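Local coordinates for protein 4-hydroxybutyrate CoA-transferase (Porphyromonas gingivalis, PDB 3EH7) that probably transfers coenzyme A from an acyl-CoA thioester to a carboxylate such as acetate, as a putative 4-hydroxybutyrate CoA-transferase, at residues D343-A348 and S356-P361; A207-D212 and Y396-L401; K262-G267 and V295-D300. All coordinates share one frame; numbering follows the deposited sequence. Where two conformers were deposited one is given.

Interaction 1. Residues D343-A348 and S356-P361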
ATOM      1  N   ASP A 343       3.748   0.063  -6.758  1.00 19.75           N
ATOM      2  CA  ASP A 343       2.589  -0.553  -7.404  1.00 19.92           C
ATOM      3  C   ASP A 343       2.872  -2.029  -7.630  1.00 19.87           C
ATOM      4  O   ASP A 343       2.004  -2.891  -7.435  1.00 19.54           O
ATOM      5  CB  ASP A 343       2.247   0.100  -8.765  1.00 19.87           C
ATOM      6  CG  ASP A 343       1.934   1.603  -8.683  1.00 22.79           C
ATOM      7  OD1 ASP A 343       1.779   2.132  -7.542  1.00 23.84           O
ATOM      8  OD2 ASP A 343       1.826   2.282  -9.780  1.00 20.46           O
ATOM      9  N   TYR A 344       4.101  -2.325  -8.049  1.00 20.04           N
ATOM     10  CA  TYR A 344       4.517  -3.685  -8.345  1.00 20.21           C
ATOM     11  C   TYR A 344       4.822  -4.492  -7.076  1.00 20.29           C
ATOM     12  O   TYR A 344       4.603  -5.680  -7.056  1.00 20.47           O
ATOM     13  CB  TYR A 344       5.698  -3.699  -9.346  1.00 19.70           C
ATOM     14  CG  TYR A 344       5.202  -3.397 -10.734  1.00 20.53           C
ATOM     15  CD1 TYR A 344       4.696  -4.411 -11.566  1.00 15.67           C
ATOM     16  CD2 TYR A 344       5.142  -2.098 -11.183  1.00 20.80           C
ATOM     17  CE1 TYR A 344       4.182  -4.120 -12.812  1.00 17.10           C
ATOM     18  CE2 TYR A 344       4.604  -1.801 -12.431  1.00 21.16           C
ATOM     19  CZ  TYR A 344       4.125  -2.810 -13.227  1.00 20.14           C
ATOM     20  OH  TYR A 344       3.589  -2.482 -14.438  1.00 21.90           O
ATOM     21  N   VAL A 345       5.288  -3.852  -6.014  1.00 19.79           N
ATOM     22  CA  VAL A 345       5.456  -4.578  -4.747  1.00 19.52           C
ATOM     23  C   VAL A 345       4.076  -5.041  -4.318  1.00 19.49           C
ATOM     24  O   VAL A 345       3.883  -6.209  -3.966  1.00 19.38           O
ATOM     25  CB  VAL A 345       6.082  -3.692  -3.676  1.00 20.00           C
ATOM     26  CG1 VAL A 345       6.039  -4.379  -2.261  1.00 18.55           C
ATOM     27  CG2 VAL A 345       7.490  -3.270  -4.103  1.00 20.18           C
ATOM     28  N   ARG A 346       3.078  -4.143  -4.414  1.00 19.47           N
ATOM     29  CA  ARG A 346       1.738  -4.494  -3.962  0.50 19.10           C
ATOM     30  C   ARG A 346       1.064  -5.507  -4.873  1.00 19.05           C
ATOM     31  O   ARG A 346       0.397  -6.408  -4.383  1.00 18.69           O
ATOM     32  CB  ARG A 346       0.877  -3.261  -3.746  0.50 19.09           C
ATOM     33  CG  ARG A 346       1.276  -2.558  -2.466  0.50 19.18           C
ATOM     34  CD  ARG A 346       0.636  -1.216  -2.327  0.50 20.06           C
ATOM     35  NE  ARG A 346       1.157  -0.519  -1.164  0.50 20.02           N
ATOM     36  CZ  ARG A 346       0.540   0.481  -0.542  0.50 20.24           C
ATOM     37  NH1 ARG A 346      -0.635   0.951  -0.952  0.50 21.61           N
ATOM     38  NH2 ARG A 346       1.118   1.020   0.511  0.50 19.92           N
ATOM     39  N   GLY A 347       1.251  -5.373  -6.187  1.00 18.31           N
ATOM     40  CA  GLY A 347       0.711  -6.358  -7.130  1.00 18.14           C
ATOM     41  C   GLY A 347       1.355  -7.731  -6.954  1.00 17.99           C
ATOM     42  O   GLY A 347       0.679  -8.723  -6.995  1.00 17.93           O
ATOM     43  N   ALA A 348       2.674  -7.780  -6.793  1.00 18.49           N
ATOM     44  CA  ALA A 348       3.386  -9.070  -6.612  1.00 19.22           C
ATOM     45  C   ALA A 348       2.882  -9.803  -5.367  1.00 19.83           C
ATOM     46  O   ALA A 348       2.794 -11.050  -5.331  1.00 20.86           O
ATOM     47  CB  ALA A 348       4.942  -8.843  -6.515  1.00 18.61           C
ATOM     48  N   SER A 356       8.600  -9.753  -4.730  1.00 19.39           N
ATOM     49  CA  SER A 356       9.211  -8.527  -5.119  1.00 20.19           C
ATOM     50  C   SER A 356      10.584  -8.453  -4.494  1.00 20.11           C
ATOM     51  O   SER A 356      10.833  -8.925  -3.363  1.00 18.84           O
ATOM     52  CB  SER A 356       8.377  -7.318  -4.740  1.00 21.48           C
ATOM     53  OG  SER A 356       8.449  -7.052  -3.387  1.00 22.66           O
ATOM     54  N   ILE A 357      11.475  -7.858  -5.269  1.00 20.29           N
ATOM     55  CA  ILE A 357      12.874  -7.739  -4.932  1.00 20.12           C
ATOM     56  C   ILE A 357      13.287  -6.285  -5.002  1.00 20.11           C
ATOM     57  O   ILE A 357      13.015  -5.594  -5.985  1.00 20.89           O
ATOM     58  CB  ILE A 357      13.758  -8.549  -5.937  1.00 19.83           C
ATOM     59  CG1 ILE A 357      13.351 -10.019  -5.908  1.00 19.99           C
ATOM     60  CG2 ILE A 357      15.250  -8.354  -5.624  1.00 17.93           C
ATOM     61  CD1 ILE A 357      13.742 -10.806  -7.135  1.00 17.86           C
HETATM   62  N   MSE A 358      13.926  -5.824  -3.945  1.00 20.68           N
HETATM   63  CA  MSE A 358      14.639  -4.544  -3.928  1.00 20.47           C
HETATM   64  C   MSE A 358      16.139  -4.909  -4.124  1.00 20.04           C
HETATM   65  O   MSE A 358      16.759  -5.421  -3.226  1.00 19.28           O
HETATM   66  CB  MSE A 358      14.414  -3.829  -2.611  1.00 20.85           C
HETATM   67  CG  MSE A 358      12.944  -3.340  -2.400  1.00 24.40           C
HETATM   68 SE   MSE A 358      12.530  -1.982  -3.755  0.80 32.99          SE
HETATM   69  CE  MSE A 358      10.610  -2.003  -3.571  1.00 35.05           C
ATOM     70  N   ALA A 359      16.647  -4.674  -5.326  1.00 20.09           N
ATOM     71  CA  ALA A 359      17.996  -5.033  -5.756  1.00 21.61           C
ATOM     72  C   ALA A 359      18.847  -3.766  -5.807  1.00 22.71           C
ATOM     73  O   ALA A 359      18.578  -2.823  -6.603  1.00 23.91           O
ATOM     74  CB  ALA A 359      17.954  -5.688  -7.124  1.00 20.64           C
ATOM     75  N   ILE A 360      19.839  -3.716  -4.932  1.00 22.49           N
ATOM     76  CA  ILE A 360      20.626  -2.505  -4.749  1.00 22.86           C
ATOM     77  C   ILE A 360      22.092  -2.838  -4.493  1.00 23.05           C
ATOM     78  O   ILE A 360      22.393  -3.888  -3.913  1.00 23.45           O
ATOM     79  CB  ILE A 360      20.099  -1.656  -3.580  1.00 22.86           C
ATOM     80  CG1 ILE A 360      19.916  -2.512  -2.325  1.00 21.28           C
ATOM     81  CG2 ILE A 360      18.775  -1.019  -3.968  1.00 24.29           C
ATOM     82  CD1 ILE A 360      19.835  -1.697  -1.096  1.00 22.55           C
ATOM     83  N   PRO A 361      23.000  -1.948  -4.942  1.00 22.48           N
ATOM     84  CA  PRO A 361      24.378  -1.987  -4.502  1.00 21.90           C
ATOM     85  C   PRO A 361      24.384  -1.762  -2.996  1.00 20.94           C
ATOM     86  O   PRO A 361      23.564  -0.992  -2.493  1.00 20.65           O
ATOM     87  CB  PRO A 361      25.013  -0.792  -5.213  1.00 22.03           C
ATOM     88  CG  PRO A 361      24.095  -0.382  -6.240  1.00 21.71           C
ATOM     89  CD  PRO A 361      22.744  -0.807  -5.838  1.00 22.96           C
TER
HETATM   90  O   HOH W   1       5.525  -7.846  -2.733  1.00 20.90           O

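Interaction 2. Residues A207-D212 and Y396-L401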
ATOM      1  N   ALA A 207      18.475 -13.670 -10.496  1.00 23.28           N
ATOM      2  CA  ALA A 207      18.152 -14.832 -11.348  1.00 23.53           C
ATOM      3  C   ALA A 207      17.793 -16.081 -10.569  1.00 23.50           C
ATOM      4  O   ALA A 207      16.949 -16.892 -10.987  1.00 22.46           O
ATOM      5  CB  ALA A 207      19.314 -15.149 -12.307  1.00 23.45           C
ATOM      6  N   GLU A 208      18.463 -16.248  -9.448  1.00 23.34           N
ATOM      7  CA  GLU A 208      18.178 -17.337  -8.540  1.00 24.18           C
ATOM      8  C   GLU A 208      16.723 -17.332  -8.098  1.00 23.72           C
ATOM      9  O   GLU A 208      16.189 -18.359  -7.727  1.00 22.75           O
ATOM     10  CB  GLU A 208      19.010 -17.118  -7.297  1.00 25.26           C
ATOM     11  CG  GLU A 208      19.496 -18.331  -6.612  1.00 29.26           C
ATOM     12  CD  GLU A 208      20.648 -17.975  -5.696  1.00 33.59           C
ATOM     13  OE1 GLU A 208      21.820 -17.946  -6.160  1.00 37.44           O
ATOM     14  OE2 GLU A 208      20.365 -17.706  -4.514  1.00 36.83           O
ATOM     15  N   LEU A 209      16.104 -16.152  -8.060  1.00 22.86           N
ATOM     16  CA  LEU A 209      14.766 -16.049  -7.493  1.00 23.15           C
ATOM     17  C   LEU A 209      13.689 -16.164  -8.580  1.00 23.60           C
ATOM     18  O   LEU A 209      12.484 -16.184  -8.274  1.00 24.65           O
ATOM     19  CB  LEU A 209      14.645 -14.748  -6.682  1.00 22.83           C
ATOM     20  CG  LEU A 209      15.510 -14.632  -5.423  1.00 20.50           C
ATOM     21  CD1 LEU A 209      15.347 -13.234  -4.787  1.00 22.34           C
ATOM     22  CD2 LEU A 209      15.169 -15.712  -4.400  1.00 21.59           C
ATOM     23  N   ILE A 210      14.126 -16.262  -9.840  1.00 23.42           N
ATOM     24  CA  ILE A 210      13.237 -16.320 -10.982  1.00 23.16           C
ATOM     25  C   ILE A 210      13.148 -17.738 -11.504  1.00 24.35           C
ATOM     26  O   ILE A 210      14.153 -18.301 -11.962  1.00 24.55           O
ATOM     27  CB  ILE A 210      13.736 -15.393 -12.111  1.00 22.94           C
ATOM     28  CG1 ILE A 210      13.635 -13.942 -11.651  1.00 22.13           C
ATOM     29  CG2 ILE A 210      12.920 -15.651 -13.426  1.00 21.83           C
ATOM     30  CD1 ILE A 210      14.293 -12.917 -12.524  1.00 20.68           C
ATOM     31  N   GLU A 211      11.963 -18.333 -11.408  1.00 24.84           N
ATOM     32  CA  GLU A 211      11.755 -19.690 -11.872  1.00 25.89           C
ATOM     33  C   GLU A 211      11.128 -19.678 -13.257  1.00 25.06           C
ATOM     34  O   GLU A 211      10.635 -18.647 -13.725  1.00 23.61           O
ATOM     35  CB  GLU A 211      10.830 -20.445 -10.931  1.00 27.37           C
ATOM     36  CG  GLU A 211      11.358 -20.604  -9.507  1.00 31.47           C
ATOM     37  CD  GLU A 211      10.204 -20.807  -8.525  1.00 38.48           C
ATOM     38  OE1 GLU A 211       9.603 -19.799  -8.067  1.00 41.36           O
ATOM     39  OE2 GLU A 211       9.876 -21.983  -8.235  1.00 43.88           O
ATOM     40  N   ASP A 212      11.158 -20.841 -13.901  1.00 23.88           N
ATOM     41  CA  ASP A 212      10.604 -20.976 -15.230  1.00 23.39           C
ATOM     42  C   ASP A 212       9.161 -20.557 -15.159  1.00 22.51           C
ATOM     43  O   ASP A 212       8.484 -20.897 -14.216  1.00 21.88           O
ATOM     44  CB  ASP A 212      10.644 -22.420 -15.693  1.00 23.03           C
ATOM     45  CG  ASP A 212      12.036 -22.897 -16.008  1.00 23.99           C
ATOM     46  OD1 ASP A 212      12.923 -22.087 -16.371  1.00 25.95           O
ATOM     47  OD2 ASP A 212      12.222 -24.100 -15.904  1.00 23.83           O
ATOM     48  N   TYR A 396      26.178  -8.922  -1.834  1.00 20.10           N
ATOM     49  CA  TYR A 396      26.592  -9.844  -0.766  1.00 20.37           C
ATOM     50  C   TYR A 396      25.552 -10.901  -0.450  1.00 20.94           C
ATOM     51  O   TYR A 396      25.825 -11.785   0.335  1.00 20.79           O
ATOM     52  CB  TYR A 396      27.011  -9.090   0.500  1.00 20.12           C
ATOM     53  CG  TYR A 396      28.230  -8.242   0.249  1.00 19.59           C
ATOM     54  CD1 TYR A 396      29.500  -8.808   0.217  1.00 19.14           C
ATOM     55  CD2 TYR A 396      28.107  -6.871   0.013  1.00 19.90           C
ATOM     56  CE1 TYR A 396      30.642  -8.013  -0.051  1.00 19.11           C
ATOM     57  CE2 TYR A 396      29.218  -6.074  -0.253  1.00 18.48           C
ATOM     58  CZ  TYR A 396      30.470  -6.657  -0.297  1.00 19.84           C
ATOM     59  OH  TYR A 396      31.526  -5.839  -0.570  1.00 20.95           O
ATOM     60  N   GLY A 397      24.383 -10.839  -1.085  1.00 21.12           N
ATOM     61  CA  GLY A 397      23.404 -11.919  -0.954  1.00 21.33           C
ATOM     62  C   GLY A 397      21.955 -11.472  -0.881  1.00 21.47           C
ATOM     63  O   GLY A 397      21.605 -10.364  -1.262  1.00 20.34           O
ATOM     64  N   ILE A 398      21.120 -12.365  -0.376  1.00 21.59           N
ATOM     65  CA  ILE A 398      19.681 -12.239  -0.475  1.00 22.14           C
ATOM     66  C   ILE A 398      19.130 -12.232   0.952  1.00 22.81           C
ATOM     67  O   ILE A 398      19.578 -13.057   1.775  1.00 22.54           O
ATOM     68  CB  ILE A 398      19.075 -13.475  -1.236  1.00 22.48           C
ATOM     69  CG1 ILE A 398      19.533 -13.511  -2.705  1.00 22.88           C
ATOM     70  CG2 ILE A 398      17.573 -13.481  -1.170  1.00 20.32           C
ATOM     71  CD1 ILE A 398      19.494 -14.919  -3.350  1.00 23.47           C
ATOM     72  N   ALA A 399      18.181 -11.333   1.247  1.00 21.75           N
ATOM     73  CA  ALA A 399      17.422 -11.383   2.505  1.00 22.03           C
ATOM     74  C   ALA A 399      15.933 -11.399   2.213  1.00 22.80           C
ATOM     75  O   ALA A 399      15.492 -10.636   1.359  1.00 23.28           O
ATOM     76  CB  ALA A 399      17.751 -10.170   3.375  1.00 21.70           C
ATOM     77  N   GLN A 400      15.164 -12.266   2.868  1.00 23.34           N
ATOM     78  CA  GLN A 400      13.698 -12.159   2.803  1.00 24.87           C
ATOM     79  C   GLN A 400      13.175 -11.657   4.150  1.00 24.53           C
ATOM     80  O   GLN A 400      13.409 -12.278   5.183  1.00 24.83           O
ATOM     81  CB  GLN A 400      13.010 -13.472   2.383  1.00 25.62           C
ATOM     82  CG  GLN A 400      11.442 -13.309   2.139  1.00 28.20           C
ATOM     83  CD  GLN A 400      10.769 -14.577   1.551  1.00 33.09           C
ATOM     84  OE1 GLN A 400      11.250 -15.698   1.774  1.00 35.18           O
ATOM     85  NE2 GLN A 400       9.647 -14.395   0.794  1.00 30.40           N
ATOM     86  N   LEU A 401      12.497 -10.511   4.135  1.00 24.18           N
ATOM     87  CA  LEU A 401      12.122  -9.820   5.377  1.00 24.17           C
ATOM     88  C   LEU A 401      10.729 -10.156   5.863  1.00 24.25           C
ATOM     89  O   LEU A 401      10.418  -9.958   7.031  1.00 22.74           O
ATOM     90  CB  LEU A 401      12.229  -8.309   5.187  1.00 23.36           C
ATOM     91  CG  LEU A 401      13.576  -7.762   4.714  1.00 24.47           C
ATOM     92  CD1 LEU A 401      13.511  -6.230   4.694  1.00 22.67           C
ATOM     93  CD2 LEU A 401      14.744  -8.228   5.612  1.00 19.85           C
TER

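Interaction 3. Residues K262-G267 and V295-D300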
ATOM      1  N   LYS A 262       1.854 -17.173 -19.277  1.00 22.87           N
ATOM      2  CA  LYS A 262       1.218 -16.037 -18.619  1.00 22.61           C
ATOM      3  C   LYS A 262      -0.265 -16.312 -18.475  1.00 22.49           C
ATOM      4  O   LYS A 262      -0.865 -16.879 -19.361  1.00 22.16           O
ATOM      5  CB  LYS A 262       1.366 -14.770 -19.444  1.00 22.60           C
ATOM      6  CG  LYS A 262       2.735 -14.163 -19.430  1.00 22.87           C
ATOM      7  CD  LYS A 262       2.771 -12.917 -20.341  1.00 21.64           C
ATOM      8  CE  LYS A 262       2.223 -11.656 -19.666  1.00 20.49           C
ATOM      9  NZ  LYS A 262       1.716 -10.645 -20.664  1.00 18.82           N
ATOM     10  N   THR A 263      -0.859 -15.851 -17.380  1.00 22.48           N
ATOM     11  CA  THR A 263      -2.272 -16.030 -17.143  1.00 21.82           C
ATOM     12  C   THR A 263      -3.070 -14.779 -17.498  1.00 22.56           C
ATOM     13  O   THR A 263      -4.289 -14.801 -17.441  1.00 23.31           O
ATOM     14  CB  THR A 263      -2.490 -16.412 -15.689  1.00 22.42           C
ATOM     15  OG1 THR A 263      -1.828 -15.441 -14.869  1.00 20.71           O
ATOM     16  CG2 THR A 263      -1.906 -17.851 -15.447  1.00 18.94           C
ATOM     17  N   LEU A 264      -2.382 -13.699 -17.855  1.00 21.80           N
ATOM     18  CA  LEU A 264      -3.015 -12.504 -18.388  1.00 21.73           C
ATOM     19  C   LEU A 264      -2.222 -12.112 -19.622  1.00 21.02           C
ATOM     20  O   LEU A 264      -1.008 -12.107 -19.579  1.00 21.13           O
ATOM     21  CB  LEU A 264      -2.981 -11.360 -17.362  1.00 22.07           C
ATOM     22  CG  LEU A 264      -3.837 -10.135 -17.711  1.00 22.19           C
ATOM     23  CD1 LEU A 264      -5.372 -10.447 -17.619  1.00 20.34           C
ATOM     24  CD2 LEU A 264      -3.448  -8.957 -16.809  1.00 20.59           C
ATOM     25  N   HIS A 265      -2.911 -11.768 -20.700  1.00 20.45           N
ATOM     26  CA  HIS A 265      -2.278 -11.392 -21.947  1.00 20.24           C
ATOM     27  C   HIS A 265      -1.184 -12.365 -22.355  1.00 21.07           C
ATOM     28  O   HIS A 265      -0.030 -11.960 -22.510  1.00 21.07           O
ATOM     29  CB  HIS A 265      -1.747  -9.954 -21.867  1.00 19.78           C
ATOM     30  CG  HIS A 265      -2.814  -8.956 -21.552  1.00 19.68           C
ATOM     31  ND1 HIS A 265      -3.866  -8.693 -22.414  1.00 20.44           N
ATOM     32  CD2 HIS A 265      -3.045  -8.225 -20.440  1.00 19.30           C
ATOM     33  CE1 HIS A 265      -4.678  -7.814 -21.849  1.00 24.07           C
ATOM     34  NE2 HIS A 265      -4.203  -7.509 -20.651  1.00 20.91           N
ATOM     35  N   PRO A 266      -1.553 -13.654 -22.536  1.00 21.98           N
ATOM     36  CA  PRO A 266      -0.587 -14.671 -22.905  1.00 21.97           C
ATOM     37  C   PRO A 266       0.054 -14.384 -24.242  1.00 21.83           C
ATOM     38  O   PRO A 266      -0.595 -13.846 -25.144  1.00 21.42           O
ATOM     39  CB  PRO A 266      -1.402 -15.963 -22.934  1.00 22.82           C
ATOM     40  CG  PRO A 266      -2.794 -15.535 -23.096  1.00 22.99           C
ATOM     41  CD  PRO A 266      -2.920 -14.199 -22.441  1.00 21.33           C
ATOM     42  N   GLY A 267       1.350 -14.668 -24.326  1.00 21.87           N
ATOM     43  CA  GLY A 267       2.132 -14.413 -25.520  1.00 22.21           C
ATOM     44  C   GLY A 267       2.465 -12.964 -25.816  1.00 22.62           C
ATOM     45  O   GLY A 267       3.060 -12.682 -26.844  1.00 22.93           O
ATOM     46  N   VAL A 295      -1.369   3.608 -17.709  1.00 20.48           N
ATOM     47  CA  VAL A 295      -0.782   3.181 -16.454  1.00 19.62           C
ATOM     48  C   VAL A 295      -1.831   2.705 -15.418  1.00 20.73           C
ATOM     49  O   VAL A 295      -1.519   1.854 -14.569  1.00 19.28           O
ATOM     50  CB  VAL A 295       0.174   4.258 -15.882  1.00 19.32           C
ATOM     51  CG1 VAL A 295      -0.620   5.550 -15.436  1.00 17.53           C
ATOM     52  CG2 VAL A 295       1.032   3.649 -14.736  1.00 15.87           C
ATOM     53  N   ASP A 296      -3.069   3.232 -15.499  1.00 21.39           N
ATOM     54  CA  ASP A 296      -4.117   2.819 -14.582  1.00 21.19           C
ATOM     55  C   ASP A 296      -4.572   1.395 -14.840  1.00 20.94           C
ATOM     56  O   ASP A 296      -5.257   0.817 -14.004  1.00 20.35           O
ATOM     57  CB  ASP A 296      -5.313   3.787 -14.578  1.00 22.61           C
ATOM     58  CG  ASP A 296      -5.949   3.966 -15.941  1.00 23.64           C
ATOM     59  OD1 ASP A 296      -5.241   4.014 -16.964  1.00 25.56           O
ATOM     60  OD2 ASP A 296      -7.165   4.133 -15.976  1.00 27.51           O
ATOM     61  N   TYR A 297      -4.208   0.823 -15.988  1.00 20.51           N
ATOM     62  CA  TYR A 297      -4.410  -0.581 -16.222  1.00 20.55           C
ATOM     63  C   TYR A 297      -3.177  -1.369 -15.820  1.00 20.49           C
ATOM     64  O   TYR A 297      -3.239  -2.222 -14.907  1.00 20.05           O
ATOM     65  CB  TYR A 297      -4.809  -0.839 -17.692  1.00 21.65           C
ATOM     66  CG  TYR A 297      -5.018  -2.299 -18.008  1.00 21.79           C
ATOM     67  CD1 TYR A 297      -6.190  -2.948 -17.650  1.00 22.01           C
ATOM     68  CD2 TYR A 297      -4.026  -3.039 -18.644  1.00 23.00           C
ATOM     69  CE1 TYR A 297      -6.385  -4.293 -17.928  1.00 21.12           C
ATOM     70  CE2 TYR A 297      -4.211  -4.363 -18.939  1.00 21.76           C
ATOM     71  CZ  TYR A 297      -5.387  -4.988 -18.587  1.00 22.72           C
ATOM     72  OH  TYR A 297      -5.533  -6.298 -18.865  1.00 20.58           O
ATOM     73  N   VAL A 298      -2.030  -1.049 -16.422  1.00 20.21           N
ATOM     74  CA  VAL A 298      -0.810  -1.872 -16.244  1.00 20.21           C
ATOM     75  C   VAL A 298      -0.307  -1.934 -14.806  1.00 20.31           C
ATOM     76  O   VAL A 298       0.101  -3.019 -14.332  1.00 20.16           O
ATOM     77  CB  VAL A 298       0.337  -1.463 -17.186  1.00 20.11           C
ATOM     78  CG1 VAL A 298       1.596  -2.387 -17.012  1.00 19.49           C
ATOM     79  CG2 VAL A 298      -0.151  -1.452 -18.646  1.00 20.67           C
ATOM     80  N   ASN A 299      -0.328  -0.796 -14.110  1.00 20.55           N
ATOM     81  CA  ASN A 299       0.282  -0.685 -12.791  1.00 19.74           C
ATOM     82  C   ASN A 299      -0.733  -0.887 -11.661  1.00 19.54           C
ATOM     83  O   ASN A 299      -0.404  -0.733 -10.496  1.00 17.97           O
ATOM     84  CB  ASN A 299       0.955   0.694 -12.612  1.00 20.86           C
ATOM     85  CG  ASN A 299       2.394   0.752 -13.100  1.00 20.10           C
ATOM     86  OD1 ASN A 299       2.717   0.280 -14.195  1.00 21.99           O
ATOM     87  ND2 ASN A 299       3.242   1.435 -12.331  1.00 21.79           N
ATOM     88  N   ASP A 300      -1.981  -1.187 -11.995  1.00 19.27           N
ATOM     89  CA  ASP A 300      -2.972  -1.409 -10.961  1.00 19.76           C
ATOM     90  C   ASP A 300      -2.597  -2.718 -10.246  1.00 19.64           C
ATOM     91  O   ASP A 300      -2.475  -3.750 -10.887  1.00 19.53           O
ATOM     92  CB  ASP A 300      -4.330  -1.556 -11.572  1.00 19.51           C
ATOM     93  CG  ASP A 300      -5.435  -1.650 -10.525  1.00 22.85           C
ATOM     94  OD1 ASP A 300      -5.255  -2.217  -9.415  1.00 26.56           O
ATOM     95  OD2 ASP A 300      -6.501  -1.153 -10.826  1.00 28.90           O
TER

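Interaction 1. Residues D343-A348 and S356-P361
V345, a buried residue of helix 341-350, lays its two methyl groups against S356 and selenomethionine M358 on strand 355-359. Its CB already lies 4.1 Å from S356 OG. One step further out, V345 CG1 stands anti to the backbone N (chi1 170°) and comes within 3.8 Å of S356 OG. The other branch, V345 CG2, also flanks that hydroxyl and alone reaches M358 CE, at 3.4 Å, tighter than usual for two carbons in van der Waals contact; the two side chains cross at about a right angle. M358 can reach this far because its chain bends at chi2 (-65°), which carries the terminal methyl nearer to the helix than its CB would suggest. A short connection leads from the helix into the strand, and their short axes run roughly antiparallel, at 145° and 8.6 Å apart. Helix and strand end a beta-alpha-beta crossover from strand 310-314, which also holds strands 318-320 and 325-326, and the helix packs on the large mixed sheet, consistent with the Rossmann-like alpha/beta fold of the family. A branched valine suits the interface, since both its methyls flank S356 OG while one of them also serves M358. S356 is small and polar. Its CB rests 4.2 Å from CB of A348, where the small alanine lets helix and strand come close. A water donates to V345 O at 2.6 Å and lies 3.1 Å from S356 OG, so the buried hydroxyl has a polar partner beside the valine methyls.

Interaction 2. Residues A207-D212 and Y396-L401
I398 carries the contact from strand 397-400, meeting L209 and E208 where helix 197-208 gives way to the chain leading toward strand 215-217. Just before it, G397 adopts backbone angles (phi 142°, psi -161°) at which a CB would jam against the carbonyl oxygen of Y396; this residue type therefore suits the start of the strand. I398 follows, its CB pointing toward the other segment. Its CG2, anti to the backbone N (chi1 -66°, measured to CG1), lies 4.3 Å from CD1 of L209, a loose meeting of two apolar branches. CG1 takes the other direction and brings I398 CD1 to 3.1 Å from OE2 of E208. A methyl offers the carboxylate no conventional hydrogen bond, and the closeness of this exposed group is best treated as doubtful. Strand 397-400 is one of the two edge strands, within this chain, of the large mixed sheet, probably Rossmann-like, and it pairs antiparallel with strand 391-394. I398 and L209 both also touch Y391 of that strand, so the two aliphatic chains suit a partly exposed apolar patch at the sheet's border. Beyond I398, A399 pairs with V392 through the backbone, and Q400 NE2 is hydrogen-bonded to D390 OD1.

Interaction 3. Residues K262-G267 and V295-D300
Three carbonyl oxygens, those of H265, I239 and K268, accept hydrogen bonds from NZ of K262, and the first belongs to the residue whose ring meets Y297 across the contact. The bond from K262 NZ to H265 O is 2.9 Å long; a fourth, from K262 NZ to L264 O at 3.3 Å, is weak. Loop 262-267 leads into strand 269-271 of the mixed sheet, whose parallel strands are consistent with a Rossmann-like fold, and the short helix 295-298 follows the neighbouring strand 290-292. The contact joins the loop before the one strand to the helix after the other. A long lysine suits the turn, because a single ammonium group can tie several backbone oxygens together. H265 sits there with both backbone angles positive, and its CB points toward the helix. H265 NE2 and Y297 OH form a hydrogen bond with a fairly straight angle of 160°; its length, 2.5 Å, is doubtful, and either atom could be the donor. Histidine and tyrosine suit this place because each ring carries a polar atom at its rim. The rings come from opposite directions and meet rim to rim, their planes at 71°, with neither over the other's face. The tyrosine extends because CG is anti to its backbone N (chi1 179°), which sends the hydroxyl out to the loop. Beside the hydrogen bond, L264 CD2 lies 4.0 Å from Y297 OH.

How the interactions relate
Interaction 1 is wholly buried, whereas interactions 2 and 3 lie at the surface, and their chemistry follows: methyls and one bridging water inside, a loose aliphatic patch at the sheet border, and a polar ring-to-ring bond at the loop. Interactions 1 and 2 reach the same large sheet, about 12 Å apart between centres, and touch where I357 CD1 packs on L209 CD1. Interaction 3 meets interaction 1 from another face of helix 341-350: N299 probably hydrogen-bonds to both Y344 OH and D343 OD2. Interactions 2 and 3 do not touch. Along the chain, interaction 2 encloses the other two, which follow in series.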